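Local structure of protein (tenascin) (Gallus gallus, 1QR4) at residues A[8-13]-A[28-33]; A[42-47]-A[67-72]; A[100-105]-A[112-117]; A[123-128]-A[164-169]; A[157-162]-A[177-182]. The protein probably binds heparin and contactin through its paired fibronectin type III domains, as part of an extracellular matrix adhesion protein. All coordinates share one frame; numbering follows the deposited sequence.

Contact 1 (A[8-13]-A[28-33]); sequences DNPKDL and RRPVAK
A chi1 of -171° sets the Asp-8 carboxylate anti to its own amide nitrogen and turns it across to Pro-30 and Val-31, while the chain of Arg-28, extended from CG to NE, carries its guanidinium alongside Asp-12. The first torsion produces the contact's one side-chain-to-backbone bond: Val-31 N donates to Asp-8 OD2 at 2.8 Å, nearly straight at 170°, meeting the anti side of the oxygen. That same OD2 rests 3.4 Å from Pro-30 CA, and the Asp-8 CB lies 4.0 Å from the Ala-32 CB.

At the other end the backbones run antiparallel, and Arg-28 N donates to Lys-11 O at 2.8 Å; the bond from Lys-11 N to Arg-28 O is weak. Beyond it the Asp-12 and Arg-28 side chains point the same way, and OD2 of Asp-12 forms a salt bridge with NH1 of Arg-28 at 3.4 Å, the two flat groups turned 63° apart. Between these polar ends, Pro-10 CG and Pro-30 CG face each other at 4.2 Å. Both prolines also pack on Tyr-37 of strand 36-42, so they join the edge of the core of the first fibronectin type III sandwich, at the end of the 11-16 and 22-28 strand pair.

Chemically, the buried prolines are bracketed by exposed polar groups: a carboxylate holds the peptide after strand 22-28, and the outer ion pair, between exposed residues, is probably screened by solvent.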
# COMPACT_ATOMS: atom_id res chain seq x y z
N ASP A 8 1.50 25.70 22.51
CA ASP A 8 0.36 25.32 21.63
C ASP A 8 0.82 24.16 20.75
O ASP A 8 1.89 24.23 20.14
CB ASP A 8 -0.02 26.52 20.75
CG ASP A 8 -1.30 26.29 19.97
OD1 ASP A 8 -2.31 25.86 20.57
OD2 ASP A 8 -1.31 26.57 18.76
N ASN A 9 0.05 23.07 20.70
CA ASN A 9 0.44 21.93 19.87
C ASN A 9 -0.21 21.93 18.48
O ASN A 9 -1.17 22.66 18.24
CB ASN A 9 0.12 20.61 20.59
CG ASN A 9 -1.37 20.33 20.66
OD1 ASN A 9 -2.20 21.23 20.55
ND2 ASN A 9 -1.71 19.07 20.85
N PRO A 10 0.36 21.17 17.53
CA PRO A 10 -0.18 21.09 16.17
C PRO A 10 -1.53 20.42 16.25
O PRO A 10 -1.65 19.35 16.82
CB PRO A 10 0.82 20.16 15.47
CG PRO A 10 2.09 20.44 16.19
CD PRO A 10 1.64 20.45 17.62
N LYS A 11 -2.56 21.05 15.70
CA LYS A 11 -3.88 20.45 15.74
C LYS A 11 -4.23 19.66 14.49
O LYS A 11 -3.54 19.72 13.48
CB LYS A 11 -4.94 21.52 16.00
CG LYS A 11 -4.65 22.38 17.22
CD LYS A 11 -5.83 23.29 17.58
CE LYS A 11 -6.85 22.58 18.46
NZ LYS A 11 -6.27 22.13 19.75
N ASP A 12 -5.32 18.90 14.59
CA ASP A 12 -5.85 18.06 13.53
C ASP A 12 -4.89 17.34 12.61
O ASP A 12 -4.87 17.57 11.40
CB ASP A 12 -6.90 18.83 12.72
CG ASP A 12 -8.09 19.24 13.57
OD1 ASP A 12 -8.95 18.37 13.86
OD2 ASP A 12 -8.16 20.42 13.98
N LEU A 13 -4.10 16.45 13.20
CA LEU A 13 -3.15 15.64 12.46
C LEU A 13 -3.91 14.46 11.85
O LEU A 13 -4.46 13.63 12.57
CB LEU A 13 -2.06 15.14 13.39
CG LEU A 13 -0.96 14.24 12.79
CD1 LEU A 13 -0.19 15.00 11.71
CD2 LEU A 13 0.00 13.76 13.89
N ARG A 28 -2.70 21.26 11.24
CA ARG A 28 -2.83 22.69 11.40
C ARG A 28 -1.61 23.24 12.08
O ARG A 28 -1.05 22.62 12.98
CB ARG A 28 -4.06 23.06 12.20
CG ARG A 28 -5.23 23.44 11.34
CD ARG A 28 -6.11 24.40 12.07
NE ARG A 28 -7.35 24.67 11.35
CZ ARG A 28 -8.22 23.73 10.97
NH1 ARG A 28 -7.99 22.44 11.23
NH2 ARG A 28 -9.33 24.09 10.33
N ARG A 29 -1.19 24.42 11.64
CA ARG A 29 -0.03 25.08 12.19
C ARG A 29 -0.38 25.68 13.56
O ARG A 29 -1.53 26.02 13.80
CB ARG A 29 0.39 26.20 11.25
CG ARG A 29 1.52 27.09 11.71
CD ARG A 29 1.64 28.27 10.75
NE ARG A 29 2.71 29.19 11.10
CZ ARG A 29 3.72 29.52 10.30
NH1 ARG A 29 3.80 29.01 9.07
NH2 ARG A 29 4.67 30.33 10.74
N PRO A 30 0.60 25.71 14.48
CA PRO A 30 0.47 26.25 15.84
C PRO A 30 0.29 27.78 15.80
O PRO A 30 0.78 28.45 14.90
CB PRO A 30 1.82 25.91 16.46
CG PRO A 30 2.19 24.64 15.77
CD PRO A 30 1.86 24.96 14.35
N VAL A 31 -0.46 28.31 16.76
CA VAL A 31 -0.70 29.74 16.83
C VAL A 31 0.54 30.41 17.42
O VAL A 31 0.86 31.55 17.08
CB VAL A 31 -1.92 30.05 17.71
CG1 VAL A 31 -2.15 31.54 17.79
CG2 VAL A 31 -3.17 29.35 17.15
N ALA A 32 1.26 29.67 18.25
CA ALA A 32 2.46 30.19 18.90
C ALA A 32 3.66 30.28 17.98
O ALA A 32 3.77 29.57 16.99
CB ALA A 32 2.81 29.34 20.12
N LYS A 33 4.57 31.18 18.32
CA LYS A 33 5.78 31.35 17.55
C LYS A 33 6.64 30.11 17.79
O LYS A 33 6.71 29.64 18.92
CB LYS A 33 6.50 32.63 18.00
CG LYS A 33 6.78 32.75 19.51
CD LYS A 33 8.17 32.21 19.86
CE LYS A 33 8.46 32.28 21.35
NZ LYS A 33 9.78 31.65 21.67

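Contact 2 (A[42-47]-A[67-72]); sequences VSPSGK and AGTEYT
Val-42 and Thr-72 form an antiparallel hydrogen-bonded pair: Val-42 N donates to Thr-72 O at 3.2 Å, and the bond from Thr-72 N to Val-42 O is weak. Next to this pair the two chains diverge, and a water fills the step, donating to Val-42 O at 3.0 Å and to Glu-70 O at 3.1 Å. The carbonyl of Val-42 also lies 3.5 Å from Tyr-71 CD2, and Ser-43 CB sits 3.9 Å from Tyr-71 CE2. Further along, Pro-44 brings CD to 3.6 Å from the CG2 methyl of Thr-69, the two side chains meeting at a slant.

Tyr-71 stands near the start of strand 70-78 and belongs to a tyrosine corner, a hallmark of Greek-key sandwiches such as fibronectin type III: its chi1 of -69° places CG beside the backbone N, and its OH is hydrogen-bonded to the backbone N of Asp-66 in the preceding loop. The ring is therefore fixed at both ends before Ser-43 leans on it.

The proline in turn is placed by a type I turn from Ser-43 to Gly-46, closed by Gly-46 N to Ser-43 O. An ST turn reinforces it: Ser-43 OG accepts from Ser-45 N at 3.3 Å and from the Ser-45 hydroxyl, OG to OG, at 2.7 Å. On the other segment, Thr-69 OG1 donates to Ala-67 O from above the carbonyl plane, which tethers the residue carrying the methyl.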
# COMPACT_ATOMS: atom_id res chain seq x y z
N VAL A 42 6.88 5.30 15.13
CA VAL A 42 7.50 4.05 15.50
C VAL A 42 6.74 2.89 14.88
O VAL A 42 5.54 2.98 14.65
CB VAL A 42 7.62 3.89 17.06
CG1 VAL A 42 7.79 5.26 17.71
CG2 VAL A 42 6.44 3.17 17.65
N SER A 43 7.46 1.82 14.55
CA SER A 43 6.85 0.65 13.95
C SER A 43 6.50 -0.31 15.06
O SER A 43 6.83 -0.08 16.22
CB SER A 43 7.82 -0.04 12.99
OG SER A 43 8.86 -0.70 13.69
N PRO A 44 5.80 -1.39 14.73
CA PRO A 44 5.40 -2.40 15.71
C PRO A 44 6.58 -3.05 16.43
O PRO A 44 6.39 -3.73 17.45
CB PRO A 44 4.62 -3.40 14.86
CG PRO A 44 3.93 -2.49 13.88
CD PRO A 44 5.07 -1.59 13.46
N SER A 45 7.78 -2.83 15.92
CA SER A 45 8.99 -3.39 16.53
C SER A 45 9.59 -2.36 17.47
O SER A 45 10.60 -2.61 18.12
CB SER A 45 10.02 -3.75 15.47
OG SER A 45 10.48 -2.60 14.78
N GLY A 46 8.98 -1.18 17.50
CA GLY A 46 9.47 -0.13 18.36
C GLY A 46 10.56 0.71 17.76
O GLY A 46 11.25 1.42 18.48
N LYS A 47 10.70 0.64 16.44
CA LYS A 47 11.71 1.39 15.71
C LYS A 47 11.21 2.81 15.57
O LYS A 47 10.21 3.06 14.90
CB LYS A 47 11.92 0.77 14.31
CG LYS A 47 12.67 1.65 13.30
CD LYS A 47 14.14 1.81 13.67
CE LYS A 47 14.84 2.76 12.71
NZ LYS A 47 14.74 2.31 11.30
N ALA A 67 5.10 -2.37 4.06
CA ALA A 67 3.73 -2.59 3.62
C ALA A 67 2.80 -3.24 4.65
O ALA A 67 3.22 -4.08 5.44
CB ALA A 67 3.71 -3.39 2.35
N GLY A 68 1.52 -2.86 4.60
CA GLY A 68 0.54 -3.40 5.52
C GLY A 68 1.08 -3.41 6.92
O GLY A 68 1.16 -4.46 7.53
N THR A 69 1.53 -2.25 7.39
CA THR A 69 2.10 -2.10 8.73
C THR A 69 1.49 -0.88 9.39
O THR A 69 1.27 0.14 8.73
CB THR A 69 3.62 -1.87 8.65
OG1 THR A 69 4.26 -3.02 8.08
CG2 THR A 69 4.21 -1.64 10.01
N GLU A 70 1.21 -0.96 10.68
CA GLU A 70 0.64 0.19 11.35
C GLU A 70 1.73 1.00 12.04
O GLU A 70 2.69 0.44 12.54
CB GLU A 70 -0.41 -0.25 12.36
CG GLU A 70 -1.12 0.90 13.05
CD GLU A 70 -2.31 0.45 13.86
OE1 GLU A 70 -2.16 -0.49 14.68
OE2 GLU A 70 -3.40 1.03 13.68
N TYR A 71 1.59 2.32 12.04
CA TYR A 71 2.56 3.21 12.67
C TYR A 71 1.91 4.21 13.63
O TYR A 71 0.84 4.76 13.37
CB TYR A 71 3.32 4.02 11.62
CG TYR A 71 4.27 3.23 10.77
CD1 TYR A 71 3.85 2.69 9.55
CD2 TYR A 71 5.59 3.07 11.13
CE1 TYR A 71 4.72 2.01 8.73
CE2 TYR A 71 6.48 2.39 10.31
CZ TYR A 71 6.03 1.86 9.11
OH TYR A 71 6.90 1.18 8.29
N THR A 72 2.59 4.47 14.74
CA THR A 72 2.10 5.45 15.68
C THR A 72 2.85 6.70 15.24
O THR A 72 4.08 6.74 15.28
CB THR A 72 2.49 5.09 17.12
OG1 THR A 72 1.86 3.86 17.47
CG2 THR A 72 2.03 6.18 18.08
O HOH W 1 3.30 1.13 15.55

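Contact 3 (A[100-105]-A[112-117]); sequences GISFSD and TVSWTP
This is an antiparallel hairpin pairing at the edge of the three-stranded sheet in the second fibronectin type III domain, Ile-101 to Ser-104 running against Thr-112 to Trp-115. The short axes approach to 4.8 Å, with their directions 151° apart, and the backbone bonds document the register. Ser-102 and Ser-114 exchange two of 3.0 Å, Ser-102 N to Ser-114 O and Ser-114 N to Ser-102 O. Thr-112 N then donates to Ser-104 O at 2.9 Å, while the reverse bond, Ser-104 N to Thr-112 O, is weak.

One face carries Ile-101, Phe-103 and Val-113, the other serines and Thr-112. With CG1 between the backbone N and the carbonyl carbon (chi1 49°), Val-113 CG2 is left anti to that N and meets Ile-101 CG1 at 3.9 Å and Phe-103 CE1 at 3.8 Å, with the aromatic side chain lying beside the valine and pointing the same way. These residues face the sandwich interior: Ile-101 and Val-113 touch Ile-164 of the opposing sheet, and Phe-103 touches Leu-180. Trp-115, on the same face, is the core tryptophan of strand B, its ring meeting that of Tyr-125.

The other face is lined by small polar side chains. Ser-102 OG comes within 3.7 Å of Ser-114 CB, whose own hydroxyl is hydrogen-bonded to Thr-147 O. Near the turn, Asp-105 slants across Thr-112, its OD2 3.6 Å from OG1 of the threonine.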
# COMPACT_ATOMS: atom_id res chain seq x y z
N GLY A 100 5.54 -9.58 -9.86
CA GLY A 100 5.61 -9.82 -11.29
C GLY A 100 4.67 -10.86 -11.84
O GLY A 100 4.70 -12.03 -11.43
N ILE A 101 3.85 -10.46 -12.79
CA ILE A 101 2.92 -11.41 -13.38
C ILE A 101 3.60 -12.07 -14.58
O ILE A 101 4.25 -11.40 -15.39
CB ILE A 101 1.60 -10.72 -13.76
CG1 ILE A 101 0.59 -11.75 -14.25
CG2 ILE A 101 1.84 -9.62 -14.77
CD1 ILE A 101 -0.77 -11.15 -14.54
N SER A 102 3.51 -13.39 -14.65
CA SER A 102 4.10 -14.13 -15.76
C SER A 102 3.13 -15.19 -16.25
O SER A 102 2.26 -15.66 -15.51
CB SER A 102 5.42 -14.78 -15.34
OG SER A 102 5.22 -15.77 -14.36
N PHE A 103 3.25 -15.52 -17.53
CA PHE A 103 2.38 -16.51 -18.14
C PHE A 103 3.21 -17.66 -18.71
O PHE A 103 4.35 -17.47 -19.15
CB PHE A 103 1.55 -15.86 -19.24
CG PHE A 103 0.74 -14.73 -18.75
CD1 PHE A 103 -0.31 -14.95 -17.86
CD2 PHE A 103 1.02 -13.43 -19.14
CE1 PHE A 103 -1.06 -13.89 -17.37
CE2 PHE A 103 0.28 -12.36 -18.65
CZ PHE A 103 -0.77 -12.59 -17.76
N SER A 104 2.62 -18.86 -18.66
CA SER A 104 3.26 -20.07 -19.16
C SER A 104 2.19 -21.13 -19.46
O SER A 104 1.01 -20.92 -19.17
CB SER A 104 4.25 -20.63 -18.13
OG SER A 104 3.57 -21.24 -17.05
N ASP A 105 2.62 -22.24 -20.07
CA ASP A 105 1.76 -23.35 -20.42
C ASP A 105 0.51 -22.85 -21.12
O ASP A 105 -0.61 -23.30 -20.84
CB ASP A 105 1.35 -24.13 -19.17
CG ASP A 105 2.54 -24.47 -18.27
OD1 ASP A 105 3.66 -23.97 -18.51
OD2 ASP A 105 2.33 -25.24 -17.31
N THR A 112 -1.27 -20.96 -17.32
CA THR A 112 -0.79 -20.95 -15.96
C THR A 112 -0.21 -19.58 -15.64
O THR A 112 0.88 -19.23 -16.10
CB THR A 112 0.30 -22.04 -15.72
OG1 THR A 112 -0.28 -23.35 -15.82
CG2 THR A 112 0.96 -21.89 -14.34
N VAL A 113 -0.98 -18.77 -14.90
CA VAL A 113 -0.52 -17.46 -14.48
C VAL A 113 0.19 -17.63 -13.14
O VAL A 113 -0.27 -18.38 -12.28
CB VAL A 113 -1.68 -16.44 -14.38
CG1 VAL A 113 -2.83 -17.02 -13.60
CG2 VAL A 113 -1.19 -15.15 -13.77
N SER A 114 1.35 -17.00 -13.01
CA SER A 114 2.14 -17.09 -11.79
C SER A 114 2.57 -15.68 -11.36
O SER A 114 2.55 -14.75 -12.16
CB SER A 114 3.36 -17.97 -12.06
OG SER A 114 4.26 -17.96 -10.98
N TRP A 115 2.93 -15.52 -10.08
CA TRP A 115 3.34 -14.20 -9.57
C TRP A 115 4.35 -14.30 -8.45
O TRP A 115 4.40 -15.30 -7.75
CB TRP A 115 2.14 -13.41 -9.05
CG TRP A 115 1.38 -14.16 -8.01
CD1 TRP A 115 1.62 -14.17 -6.67
CD2 TRP A 115 0.30 -15.07 -8.25
NE1 TRP A 115 0.76 -15.05 -6.06
CE2 TRP A 115 -0.06 -15.62 -7.00
CE3 TRP A 115 -0.40 -15.49 -9.40
CZ2 TRP A 115 -1.09 -16.56 -6.85
CZ3 TRP A 115 -1.42 -16.43 -9.26
CH2 TRP A 115 -1.76 -16.95 -7.99
N THR A 116 5.15 -13.26 -8.28
CA THR A 116 6.13 -13.29 -7.20
C THR A 116 5.56 -12.53 -6.00
O THR A 116 5.17 -11.37 -6.09
CB THR A 116 7.53 -12.77 -7.64
OG1 THR A 116 7.55 -11.34 -7.65
CG2 THR A 116 7.88 -13.31 -9.03
N PRO A 117 5.45 -13.24 -4.87
CA PRO A 117 4.94 -12.78 -3.58
C PRO A 117 5.70 -11.61 -3.00
O PRO A 117 6.92 -11.51 -3.12
CB PRO A 117 5.13 -14.01 -2.71
CG PRO A 117 4.95 -15.12 -3.66
CD PRO A 117 5.80 -14.66 -4.79

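Contact 4 (A[123-128]-A[164-169]); sequences DSYRVS and IISVKG
The carbonyl oxygen of Val-167 is gripped by two successive amides, Asp-123 N at 2.9 Å and Ser-124 N at 3.0 Å. The first donor lies in the carbonyl plane; the second is tilted from it but makes the straighter N-H...O line, 169° against 135°. Two residues facing one in this way define a classic beta bulge, at the start of strand 124-131 where it pairs with strand 159-168. Val-167 N closes the bulge on Ser-124 O; past it the register is regular, with Arg-126 N on Ile-165 O at 2.7 Å.

The bulge also places Asp-123. With CG beside its backbone N (chi1 -59°), OD2 accepts from Gly-169 N at 2.9 Å, from above the carboxylate plane, and a water links OD2 with Gly-169 O. Lys-168 NZ stays 4.3 Å from Asp-123 OD1, beyond a salt bridge.

Side chains alternate between two faces. Inward, Val-127 and Ile-164 lie side by side, CG1 to CG1 at 4.1 Å, and both touch Trp-115 of the opposing sheet. Tyr-125 brings CE1 to 3.7 Å from Ser-166 OG, whose hydrogen bond goes to Gly-96 O near the interdomain stretch. Outward, the Val-167 CG2 methyl sits over one face of the poorly ordered Arg-126 guanidinium, 4.0 Å from NH2, while Ser-124 OG lies against the Val-167 CB.

Chemically, the central C and F strands of this sandwich are locked by backbone bonds, and a carboxylate captures the amide where the F strand ends; its negative charge would probably be eased by that donor and by the nearby lysine.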
# COMPACT_ATOMS: atom_id res chain seq x y z
N ASP A 123 -3.02 -13.17 3.19
CA ASP A 123 -3.98 -14.26 3.35
C ASP A 123 -4.35 -14.93 2.04
O ASP A 123 -4.38 -16.16 1.96
CB ASP A 123 -5.26 -13.77 4.02
CG ASP A 123 -5.04 -13.17 5.39
OD1 ASP A 123 -3.91 -13.24 5.92
OD2 ASP A 123 -6.02 -12.62 5.93
N SER A 124 -4.67 -14.12 1.02
CA SER A 124 -5.05 -14.63 -0.31
C SER A 124 -4.71 -13.67 -1.47
O SER A 124 -4.11 -12.62 -1.26
CB SER A 124 -6.56 -14.96 -0.33
OG SER A 124 -7.35 -13.82 0.00
N TYR A 125 -5.07 -14.07 -2.69
CA TYR A 125 -4.84 -13.25 -3.88
C TYR A 125 -6.08 -13.26 -4.76
O TYR A 125 -6.70 -14.31 -4.93
CB TYR A 125 -3.69 -13.81 -4.72
CG TYR A 125 -2.35 -13.84 -4.05
CD1 TYR A 125 -1.54 -12.70 -4.02
CD2 TYR A 125 -1.86 -15.00 -3.46
CE1 TYR A 125 -0.28 -12.73 -3.43
CE2 TYR A 125 -0.61 -15.04 -2.87
CZ TYR A 125 0.17 -13.90 -2.86
OH TYR A 125 1.42 -13.94 -2.28
N ARG A 126 -6.48 -12.11 -5.29
CA ARG A 126 -7.64 -12.08 -6.18
C ARG A 126 -7.17 -11.87 -7.63
O ARG A 126 -6.70 -10.78 -8.02
CB ARG A 126 -8.66 -11.01 -5.76
CG ARG A 126 -9.91 -11.62 -5.14
CD ARG A 126 -11.08 -10.64 -5.09
NE ARG A 126 -11.04 -9.76 -3.92
CZ ARG A 126 -11.33 -10.14 -2.68
NH1 ARG A 126 -11.70 -11.39 -2.43
NH2 ARG A 126 -11.27 -9.26 -1.69
N VAL A 127 -7.22 -12.96 -8.39
CA VAL A 127 -6.81 -12.98 -9.79
C VAL A 127 -8.01 -12.78 -10.70
O VAL A 127 -8.83 -13.68 -10.86
CB VAL A 127 -6.17 -14.34 -10.17
CG1 VAL A 127 -5.67 -14.30 -11.60
CG2 VAL A 127 -5.04 -14.68 -9.22
N SER A 128 -8.11 -11.60 -11.29
CA SER A 128 -9.21 -11.33 -12.22
C SER A 128 -8.71 -11.39 -13.68
O SER A 128 -7.52 -11.20 -13.94
CB SER A 128 -9.86 -9.98 -11.92
OG SER A 128 -9.00 -8.90 -12.27
N ILE A 164 -3.94 -9.13 -10.65
CA ILE A 164 -3.73 -9.91 -9.44
C ILE A 164 -3.62 -8.94 -8.27
O ILE A 164 -2.91 -7.93 -8.35
CB ILE A 164 -2.46 -10.77 -9.54
CG1 ILE A 164 -2.59 -11.72 -10.74
CG2 ILE A 164 -2.26 -11.56 -8.25
CD1 ILE A 164 -1.35 -12.55 -11.01
N ILE A 165 -4.35 -9.23 -7.19
CA ILE A 165 -4.36 -8.37 -6.01
C ILE A 165 -4.12 -9.18 -4.76
O ILE A 165 -4.60 -10.31 -4.67
CB ILE A 165 -5.75 -7.71 -5.87
CG1 ILE A 165 -5.91 -6.60 -6.90
CG2 ILE A 165 -5.96 -7.15 -4.49
CD1 ILE A 165 -7.30 -6.00 -6.94
N SER A 166 -3.36 -8.63 -3.82
CA SER A 166 -3.09 -9.30 -2.54
C SER A 166 -4.20 -8.92 -1.56
O SER A 166 -4.70 -7.78 -1.58
CB SER A 166 -1.78 -8.85 -1.92
OG SER A 166 -0.70 -9.08 -2.78
N VAL A 167 -4.56 -9.85 -0.68
CA VAL A 167 -5.60 -9.60 0.30
C VAL A 167 -5.18 -10.10 1.68
O VAL A 167 -4.65 -11.20 1.83
CB VAL A 167 -6.94 -10.28 -0.08
CG1 VAL A 167 -8.02 -9.92 0.93
CG2 VAL A 167 -7.37 -9.86 -1.46
N LYS A 168 -5.37 -9.26 2.68
CA LYS A 168 -5.05 -9.61 4.05
C LYS A 168 -6.17 -9.02 4.90
O LYS A 168 -6.36 -7.80 4.94
CB LYS A 168 -3.68 -9.06 4.47
CG LYS A 168 -3.16 -9.65 5.77
CD LYS A 168 -3.09 -8.61 6.88
CE LYS A 168 -2.81 -9.25 8.25
NZ LYS A 168 -3.96 -10.07 8.77
N GLY A 169 -6.95 -9.90 5.50
CA GLY A 169 -8.07 -9.46 6.29
C GLY A 169 -9.09 -8.91 5.32
O GLY A 169 -9.69 -9.67 4.57
O HOH W 2 -8.21 -12.11 3.59

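Contact 5 (A[157-162]-A[177-182]); sequences GVDYNV and SGILKT
This is the open end of the F-G hairpin of the second fibronectin type III domain, strand 159-162 running antiparallel to strand 177-181 with axes 4.3 Å apart and directions differing by 152°. Tyr-160 and Leu-180 form one hydrogen-bonded pair, Tyr-160 N to Leu-180 O at 2.6 Å and Leu-180 N to Tyr-160 O at 2.7 Å. Val-162 and Gly-178 form the next: Val-162 N donates to Gly-178 O at 2.9 Å.

The side chains alternate between two faces. On the inner one, Tyr-160 CB packs against Leu-180 CB at 3.8 Å, and Val-162 CG2 lies against the same leucine CB; Val-162 also touches Phe-103 of the other sheet. On the outer one, OD1 of Asp-159 lies between its diagonal and direct neighbours, 3.5 Å from Ile-179 CG2 and 3.4 Å from Lys-181 CB.

At the last residue Thr-182 takes over. A chi1 of 37° turns OG1 toward the 157-158 backbone; OG1 is hydrogen-bonded to Val-155 O, with Val-158 O also within reach of its proton. The Thr-182 CG2 methyl meets the Tyr-160 ring in plane at the edge, 3.6 Å from CE2. The ring cannot readily swing away, since Tyr-160 OH is hydrogen-bonded to Val-155 N, giving the tyrosine corner at the E-F loop that is typical of fibronectin type III and other Greek-key sandwiches.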
# COMPACT_ATOMS: atom_id res chain seq x y z
N GLY A 157 -7.32 -17.61 -29.18
CA GLY A 157 -7.02 -16.35 -29.83
C GLY A 157 -7.79 -15.14 -29.35
O GLY A 157 -8.81 -14.75 -29.93
N VAL A 158 -7.31 -14.56 -28.26
CA VAL A 158 -7.90 -13.36 -27.69
C VAL A 158 -6.99 -12.91 -26.57
O VAL A 158 -6.43 -13.73 -25.85
CB VAL A 158 -9.36 -13.59 -27.20
CG1 VAL A 158 -9.49 -14.93 -26.55
CG2 VAL A 158 -9.78 -12.50 -26.21
N ASP A 159 -6.75 -11.60 -26.52
CA ASP A 159 -5.91 -11.00 -25.49
C ASP A 159 -6.72 -10.78 -24.22
O ASP A 159 -7.80 -10.18 -24.25
CB ASP A 159 -5.31 -9.69 -25.99
CG ASP A 159 -4.04 -9.90 -26.80
OD1 ASP A 159 -3.27 -10.85 -26.52
OD2 ASP A 159 -3.80 -9.08 -27.72
N TYR A 160 -6.17 -11.27 -23.11
CA TYR A 160 -6.81 -11.18 -21.81
C TYR A 160 -6.12 -10.26 -20.83
O TYR A 160 -4.92 -10.42 -20.58
CB TYR A 160 -6.88 -12.59 -21.20
CG TYR A 160 -8.04 -13.43 -21.68
CD1 TYR A 160 -9.35 -13.14 -21.28
CD2 TYR A 160 -7.84 -14.55 -22.50
CE1 TYR A 160 -10.43 -13.95 -21.66
CE2 TYR A 160 -8.91 -15.37 -22.89
CZ TYR A 160 -10.21 -15.06 -22.46
OH TYR A 160 -11.29 -15.86 -22.78
N ASN A 161 -6.85 -9.31 -20.26
CA ASN A 161 -6.30 -8.40 -19.25
C ASN A 161 -6.34 -9.18 -17.93
O ASN A 161 -7.41 -9.59 -17.50
CB ASN A 161 -7.16 -7.15 -19.13
CG ASN A 161 -6.44 -5.89 -19.61
OD1 ASN A 161 -5.22 -5.76 -19.49
ND2 ASN A 161 -7.21 -4.94 -20.14
N VAL A 162 -5.19 -9.41 -17.31
CA VAL A 162 -5.13 -10.18 -16.08
C VAL A 162 -4.52 -9.42 -14.93
O VAL A 162 -3.33 -9.16 -14.92
CB VAL A 162 -4.31 -11.48 -16.24
CG1 VAL A 162 -4.14 -12.19 -14.90
CG2 VAL A 162 -5.00 -12.40 -17.24
N SER A 177 -0.83 -6.10 -13.48
CA SER A 177 -1.50 -6.80 -14.55
C SER A 177 -0.60 -7.13 -15.71
O SER A 177 0.53 -6.67 -15.80
CB SER A 177 -2.72 -6.03 -15.02
OG SER A 177 -2.35 -4.84 -15.67
N GLY A 178 -1.11 -7.99 -16.57
CA GLY A 178 -0.39 -8.40 -17.75
C GLY A 178 -1.39 -8.84 -18.79
O GLY A 178 -2.57 -9.06 -18.48
N ILE A 179 -0.95 -8.92 -20.04
CA ILE A 179 -1.81 -9.37 -21.13
C ILE A 179 -1.58 -10.86 -21.34
O ILE A 179 -0.44 -11.33 -21.36
CB ILE A 179 -1.47 -8.67 -22.46
CG1 ILE A 179 -1.59 -7.14 -22.35
CG2 ILE A 179 -2.38 -9.23 -23.56
CD1 ILE A 179 -2.97 -6.58 -22.67
N LEU A 180 -2.67 -11.60 -21.47
CA LEU A 180 -2.58 -13.03 -21.72
C LEU A 180 -3.14 -13.31 -23.11
O LEU A 180 -4.31 -13.03 -23.38
CB LEU A 180 -3.37 -13.83 -20.70
CG LEU A 180 -3.32 -15.33 -21.02
CD1 LEU A 180 -1.89 -15.84 -20.91
CD2 LEU A 180 -4.25 -16.09 -20.09
N LYS A 181 -2.28 -13.85 -23.97
CA LYS A 181 -2.62 -14.20 -25.35
C LYS A 181 -2.85 -15.69 -25.47
O LYS A 181 -1.91 -16.49 -25.35
CB LYS A 181 -1.49 -13.77 -26.29
CG LYS A 181 -0.11 -13.58 -25.64
CD LYS A 181 0.50 -14.87 -25.07
CE LYS A 181 1.78 -14.58 -24.29
NZ LYS A 181 1.58 -13.67 -23.12
N THR A 182 -4.11 -16.07 -25.70
CA THR A 182 -4.51 -17.48 -25.84
C THR A 182 -3.92 -18.21 -27.05
O THR A 182 -4.26 -17.84 -28.20
CB THR A 182 -6.06 -17.64 -25.86
OG1 THR A 182 -6.66 -16.55 -26.58
CG2 THR A 182 -6.62 -17.68 -24.45

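Overall arrangement
Contacts 1 and 2 lie in the first fibronectin type III domain, contacts 3, 4 and 5 in the second. Contact 1 is farthest from the rest, its centre about 52 Å from that of contact 5; contact 2 comes nearer the second domain, its nearest atoms about 6 Å from contact 4. Contacts 3 to 5 share one core: Pro-117 CB of contact 3 sits 3.7 Å from Tyr-125 OH of contact 4, Ile-101 CD1 lies 3.3 Å from Val-162 O of contact 5, and contacts 4 and 5 use the same strand, 159-168. The putative heparin-binding site belongs to the first domain: contact 1 includes its Lys-33, and Lys-48 adjoins Val-42 of contact 2.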